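Local coordinates for protein N-acetylmuramoyl-L-alanine amidase amiD (Escherichia coli, PDB 3D2Y) that hydrolyses, as a zinc-dependent amidase, the bond between N-acetylmuramoyl groups and L-amino acids in cell-wall glycopeptides, at residues A[252-255]-A[256-260]. Numbering follows the deposited sequence.
Sequences EALL and EKYGQ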
loop_
_atom_site.group_PDB
_atom_site.type_symbol
_atom_site.label_atom_id
_atom_site.label_comp_id
_atom_site.label_asym_id
_atom_site.label_seq_id
_atom_site.Cartn_x
_atom_site.Cartn_y
_atom_site.Cartn_z
ATOM N N GLU A 252 13.910 11.401 2.819
ATOM C CA GLU A 252 15.203 11.192 3.471
ATOM C C GLU A 252 15.088 10.490 4.812
ATOM O O GLU A 252 15.899 9.585 5.113
ATOM C CB GLU A 252 15.978 12.513 3.605
ATOM C CG GLU A 252 16.537 13.023 2.254
ATOM C CD GLU A 252 17.248 14.381 2.341
ATOM O OE1 GLU A 252 16.658 15.347 2.880
ATOM O OE2 GLU A 252 18.418 14.468 1.879
ATOM N N ALA A 253 14.096 10.910 5.610
ATOM C CA ALA A 253 13.812 10.280 6.907
ATOM C C ALA A 253 13.236 8.853 6.778
ATOM O O ALA A 253 13.633 7.949 7.544
ATOM C CB ALA A 253 12.911 11.145 7.747
ATOM N N LEU A 254 12.305 8.631 5.846
ATOM C CA LEU A 254 11.921 7.254 5.474
ATOM C C LEU A 254 13.063 6.315 5.065
ATOM O O LEU A 254 13.160 5.182 5.568
ATOM C CB LEU A 254 10.858 7.259 4.362
ATOM C CG LEU A 254 9.489 7.748 4.829
ATOM C CD1 LEU A 254 8.693 8.124 3.594
ATOM C CD2 LEU A 254 8.764 6.712 5.718
ATOM N N LEU A 255 13.954 6.799 4.202
ATOM C CA LEU A 255 15.092 6.014 3.787
ATOM C C LEU A 255 16.065 5.685 4.942
ATOM O O LEU A 255 16.565 4.564 5.072
ATOM C CB LEU A 255 15.813 6.686 2.606
ATOM C CG LEU A 255 15.104 6.516 1.260
ATOM C CD1 LEU A 255 15.635 7.561 0.244
ATOM C CD2 LEU A 255 15.199 5.063 0.728
ATOM N N GLU A 256 16.321 6.663 5.777
ATOM C CA GLU A 256 17.104 6.447 6.975
ATOM C C GLU A 256 16.534 5.362 7.915
ATOM O O GLU A 256 17.254 4.482 8.411
ATOM C CB GLU A 256 17.242 7.798 7.692
ATOM C CG GLU A 256 17.951 7.702 9.002
ATOM C CD GLU A 256 18.107 9.045 9.633
ATOM O OE1 GLU A 256 19.152 9.650 9.423
ATOM O OE2 GLU A 256 17.157 9.520 10.303
ATOM N N LYS A 257 15.232 5.423 8.162
ATOM C CA LYS A 257 14.578 4.503 9.083
ATOM C C LYS A 257 14.302 3.088 8.535
ATOM O O LYS A 257 14.466 2.095 9.261
ATOM C CB LYS A 257 13.304 5.158 9.615
ATOM C CG LYS A 257 12.630 4.430 10.794
ATOM C CD LYS A 257 11.420 5.213 11.290
ATOM C CE LYS A 257 10.656 4.415 12.352
ATOM N NZ LYS A 257 9.354 5.054 12.771
ATOM N N TYR A 258 13.923 2.987 7.263
ATOM C CA TYR A 258 13.457 1.709 6.696
ATOM C C TYR A 258 14.355 1.146 5.595
ATOM O O TYR A 258 14.194 -0.011 5.166
ATOM C CB TYR A 258 12.047 1.875 6.147
ATOM C CG TYR A 258 11.061 2.291 7.192
ATOM C CD1 TYR A 258 10.542 1.358 8.096
ATOM C CD2 TYR A 258 10.639 3.624 7.287
ATOM C CE1 TYR A 258 9.630 1.738 9.104
ATOM C CE2 TYR A 258 9.741 4.015 8.254
ATOM C CZ TYR A 258 9.240 3.070 9.173
ATOM O OH TYR A 258 8.307 3.435 10.110
ATOM N N GLY A 259 15.284 1.971 5.098
ATOM C CA GLY A 259 16.170 1.529 4.048
ATOM C C GLY A 259 15.465 1.258 2.730
ATOM O O GLY A 259 14.357 1.777 2.470
ATOM N N GLN A 260 16.121 0.435 1.909
ATOM C CA GLN A 260 15.730 0.230 0.507
ATOM C C GLN A 260 15.596 -1.250 0.109
ATOM O O GLN A 260 15.124 -1.564 -0.991
ATOM C CB GLN A 260 16.718 0.966 -0.428
ATOM C CG GLN A 260 18.124 0.498 -0.311
ATOM C CD GLN A 260 19.079 1.391 -1.064
ATOM O OE1 GLN A 260 19.025 1.485 -2.292
ATOM N NE2 GLN A 260 19.940 2.065 -0.335
#
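Leu254 and Tyr258, one helical turn apart near the end of helix 245-258, make the side-chain contact here: methyl CD2 of Leu254 approaches the CD2-CE2 side of the Tyr258 ring obliquely, 3.8 Å from CE2. With Tyr258 CG anti to its carbonyl carbon (chi1 -60°), the ring swings back along the helix, and its CD2 comes within 3.4 Å of Leu254 O, which sits at the ring edge near its plane. One face of the ring, on the side opposite Leu254 CD2, is met by the preceding residue: Lys257 CG stands 3.8 Å above it, offset toward the rim, and the extended lysine chain carries NZ to a weak hydrogen bond with Tyr258 OH (3.3 Å).

Backbone bonds from Glu256 N to Glu252 O (3.0 Å), Lys257 N to Ala253 O (3.1 Å) and Tyr258 N to Leu254 O (2.9 Å) continue the alpha-helical pattern. The last, Gly259 N to Leu255 O (2.9 Å), is the most bent of the four (136° at the hydrogen), its donor above the carbonyl plane; Gly259, with positive phi (67°), ends the helix.

An alanine in place of Tyr258 would probably leave Leu254 CD2 and Lys257 CG without their aromatic neighbour and Trp179 N without its hydroxyl acceptor. Tyr258 OH to Trp179 and Lys257 NZ to Asp181 thus pin the helix's last turn to the 178-181 loop, and Glu256, through Arg184 and Tyr188, ties it to helix 182-189.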